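Local coordinates for protein scyllo-inosose 3-dehydrogenase (Thermotoga maritima, PDB 3IP1) that catalyses the NAD(+)-dependent oxidation of scyllo-inosose to 3-dehydro-scyllo-inosose, a step that probably belongs to myo-inositol degradation, at residues 217-222 and 285-290. Sequence-based numbering, arbitrary orientation.
Sequences VVILGG and LFLEAT
V218 and F286 stand side by side on one face of two parallel strands, V218 CB 3.6 Å from F286 CD2. With CG1 anti to the backbone N (chi1 171°), V218 brings that methyl obliquely to the ring, 3.8 Å from F286 CD2, while CG2 meets CE2, so both methyls of the beta-branched valine touch the ring. L220 CD1 comes to the ring's edge. On the reverse face V217 and I219 pair more loosely with L285 and L287, I219 CG1 lying 4.2 Å from L287 CB. Between the faces runs the parallel ladder: V218 N to L285 O and L220 N to L287 O nearly straight, L287 N to V218 O somewhat bent, A289 N to L220 O (2.9 Å) most bent, at 141°.

Beyond the strands the packing gives way to partly exposed A289 and T290. Here the buried E288 carboxylate ties down the turn: its chain bends at chi2 (-49°), and OE2 accepts from T290 N (2.9 Å) and OG1 on opposite faces of its plane. T290 suits the spot by giving E288 a hydroxyl and packing its methyl, CG2, 3.8 Å from L220 CB. Replacing E288 by alanine removes the carboxylate, and T290 N and OG1 would probably both lose this acceptor, leaving the turn freer to move. G221 suits its place because its backbone angles and A289 O exclude a CB; it begins the glycine-rich turn of a Rossmann-type fold, where G222 N bonds E245, a probable NAD(+) ligand.

These are central strands of the six-stranded parallel sheet, 216-220 beside 240-244 and 285-288 beside 313-316. Helix 224-235 meets the branched aliphatic side chains of I219, L285 and L287, which bring no polar group, while helix 293-306 covers L220 and F286 on the other face.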
ATOM      1  N   VAL A 217       6.478  15.539 -11.432  1.00 24.83           N
ATOM      2  CA  VAL A 217       7.677  15.123 -10.720  1.00 25.78           C
ATOM      3  C   VAL A 217       8.789  16.152 -10.911  1.00 25.74           C
ATOM      4  O   VAL A 217       8.858  16.796 -11.947  1.00 25.82           O
ATOM      5  CB  VAL A 217       8.175  13.698 -11.148  1.00 25.78           C
ATOM      6  CG1 VAL A 217       7.066  12.637 -10.939  1.00 25.26           C
ATOM      7  CG2 VAL A 217       8.653  13.698 -12.577  1.00 25.52           C
ATOM      8  N   VAL A 218       9.653  16.279  -9.899  1.00 26.12           N
ATOM      9  CA  VAL A 218      10.809  17.171  -9.932  1.00 25.96           C
ATOM     10  C   VAL A 218      12.070  16.375  -9.604  1.00 26.57           C
ATOM     11  O   VAL A 218      12.166  15.735  -8.555  1.00 27.34           O
ATOM     12  CB  VAL A 218      10.648  18.349  -8.928  1.00 26.20           C
ATOM     13  CG1 VAL A 218      11.937  19.159  -8.809  1.00 25.16           C
ATOM     14  CG2 VAL A 218       9.460  19.257  -9.337  1.00 24.53           C
ATOM     15  N   ILE A 219      13.042  16.422 -10.502  1.00 26.95           N
ATOM     16  CA  ILE A 219      14.325  15.735 -10.293  1.00 27.12           C
ATOM     17  C   ILE A 219      15.457  16.756 -10.137  1.00 27.60           C
ATOM     18  O   ILE A 219      15.683  17.597 -11.013  1.00 28.05           O
ATOM     19  CB  ILE A 219      14.646  14.747 -11.451  1.00 26.45           C
ATOM     20  CG1 ILE A 219      13.586  13.639 -11.506  1.00 26.84           C
ATOM     21  CG2 ILE A 219      16.019  14.139 -11.278  1.00 25.50           C
ATOM     22  CD1 ILE A 219      13.277  13.179 -12.859  1.00 28.05           C
ATOM     23  N   LEU A 220      16.165  16.661  -9.023  1.00 28.02           N
ATOM     24  CA  LEU A 220      17.292  17.533  -8.746  1.00 29.26           C
ATOM     25  C   LEU A 220      18.573  16.753  -9.016  1.00 29.92           C
ATOM     26  O   LEU A 220      18.893  15.806  -8.292  1.00 29.96           O
ATOM     27  CB  LEU A 220      17.227  18.034  -7.294  1.00 28.61           C
ATOM     28  CG  LEU A 220      15.999  18.898  -6.940  1.00 29.41           C
ATOM     29  CD1 LEU A 220      14.796  18.073  -6.401  1.00 28.22           C
ATOM     30  CD2 LEU A 220      16.381  19.981  -5.937  1.00 30.48           C
ATOM     31  N   GLY A 221      19.295  17.147 -10.066  1.00 30.46           N
ATOM     32  CA  GLY A 221      20.564  16.505 -10.424  1.00 29.79           C
ATOM     33  C   GLY A 221      20.403  15.700 -11.688  1.00 30.45           C
ATOM     34  O   GLY A 221      19.546  14.804 -11.743  1.00 30.26           O
ATOM     35  N   GLY A 222      21.212  16.020 -12.703  1.00 29.98           N
ATOM     36  CA  GLY A 222      21.149  15.366 -14.015  1.00 29.72           C
ATOM     37  C   GLY A 222      22.323  14.453 -14.383  1.00 29.76           C
ATOM     38  O   GLY A 222      22.688  14.338 -15.564  1.00 29.39           O
ATOM     39  N   LEU A 285       6.376  13.823  -6.400  1.00 27.50           N
ATOM     40  CA  LEU A 285       7.657  13.219  -6.073  1.00 27.33           C
ATOM     41  C   LEU A 285       8.845  14.121  -6.426  1.00 26.99           C
ATOM     42  O   LEU A 285       8.918  14.675  -7.523  1.00 27.25           O
ATOM     43  CB  LEU A 285       7.787  11.857  -6.788  1.00 27.89           C
ATOM     44  CG  LEU A 285       9.116  11.087  -6.644  1.00 29.04           C
ATOM     45  CD1 LEU A 285       9.285  10.462  -5.245  1.00 27.72           C
ATOM     46  CD2 LEU A 285       9.227  10.009  -7.709  1.00 29.40           C
ATOM     47  N   PHE A 286       9.770  14.241  -5.484  1.00 26.70           N
ATOM     48  CA  PHE A 286      11.042  14.910  -5.703  1.00 26.79           C
ATOM     49  C   PHE A 286      12.155  13.874  -5.558  1.00 26.50           C
ATOM     50  O   PHE A 286      12.154  13.083  -4.622  1.00 26.15           O
ATOM     51  CB  PHE A 286      11.266  16.038  -4.685  1.00 26.89           C
ATOM     52  CG  PHE A 286      10.231  17.142  -4.732  1.00 25.56           C
ATOM     53  CD1 PHE A 286       8.981  16.962  -4.156  1.00 24.39           C
ATOM     54  CD2 PHE A 286      10.540  18.378  -5.326  1.00 25.28           C
ATOM     55  CE1 PHE A 286       8.014  17.997  -4.183  1.00 26.19           C
ATOM     56  CE2 PHE A 286       9.602  19.423  -5.367  1.00 23.88           C
ATOM     57  CZ  PHE A 286       8.338  19.244  -4.796  1.00 24.89           C
ATOM     58  N   LEU A 287      13.098  13.873  -6.497  1.00 26.79           N
ATOM     59  CA  LEU A 287      14.239  12.978  -6.407  1.00 26.04           C
ATOM     60  C   LEU A 287      15.452  13.830  -6.127  1.00 27.49           C
ATOM     61  O   LEU A 287      15.831  14.687  -6.944  1.00 27.41           O
ATOM     62  CB  LEU A 287      14.447  12.173  -7.691  1.00 25.40           C
ATOM     63  CG  LEU A 287      15.623  11.183  -7.639  1.00 23.91           C
ATOM     64  CD1 LEU A 287      15.364  10.040  -6.597  1.00 23.65           C
ATOM     65  CD2 LEU A 287      15.959  10.598  -8.996  1.00 23.57           C
ATOM     66  N   GLU A 288      16.050  13.603  -4.962  1.00 28.02           N
ATOM     67  CA  GLU A 288      17.247  14.310  -4.569  1.00 29.21           C
ATOM     68  C   GLU A 288      18.435  13.485  -5.048  1.00 29.49           C
ATOM     69  O   GLU A 288      18.838  12.535  -4.380  1.00 29.19           O
ATOM     70  CB  GLU A 288      17.298  14.468  -3.043  1.00 29.63           C
ATOM     71  CG  GLU A 288      18.188  15.622  -2.556  1.00 32.61           C
ATOM     72  CD  GLU A 288      19.575  15.634  -3.194  1.00 35.34           C
ATOM     73  OE1 GLU A 288      20.502  14.962  -2.691  1.00 37.99           O
ATOM     74  OE2 GLU A 288      19.729  16.316  -4.217  1.00 35.95           O
ATOM     75  N   ALA A 289      18.963  13.846  -6.217  1.00 29.64           N
ATOM     76  CA  ALA A 289      20.084  13.136  -6.821  1.00 30.15           C
ATOM     77  C   ALA A 289      21.298  14.048  -7.029  1.00 30.64           C
ATOM     78  O   ALA A 289      22.091  13.796  -7.925  1.00 30.63           O
ATOM     79  CB  ALA A 289      19.655  12.514  -8.153  1.00 29.45           C
ATOM     80  N   THR A 290      21.428  15.100  -6.210  1.00 31.44           N
ATOM     81  CA  THR A 290      22.549  16.051  -6.319  1.00 32.62           C
ATOM     82  C   THR A 290      23.738  15.670  -5.449  1.00 33.62           C
ATOM     83  O   THR A 290      24.866  15.957  -5.796  1.00 34.14           O
ATOM     84  CB  THR A 290      22.184  17.507  -5.906  1.00 32.03           C
ATOM     85  OG1 THR A 290      21.907  17.548  -4.503  1.00 32.06           O
ATOM     86  CG2 THR A 290      20.995  18.081  -6.714  1.00 31.57           C
TER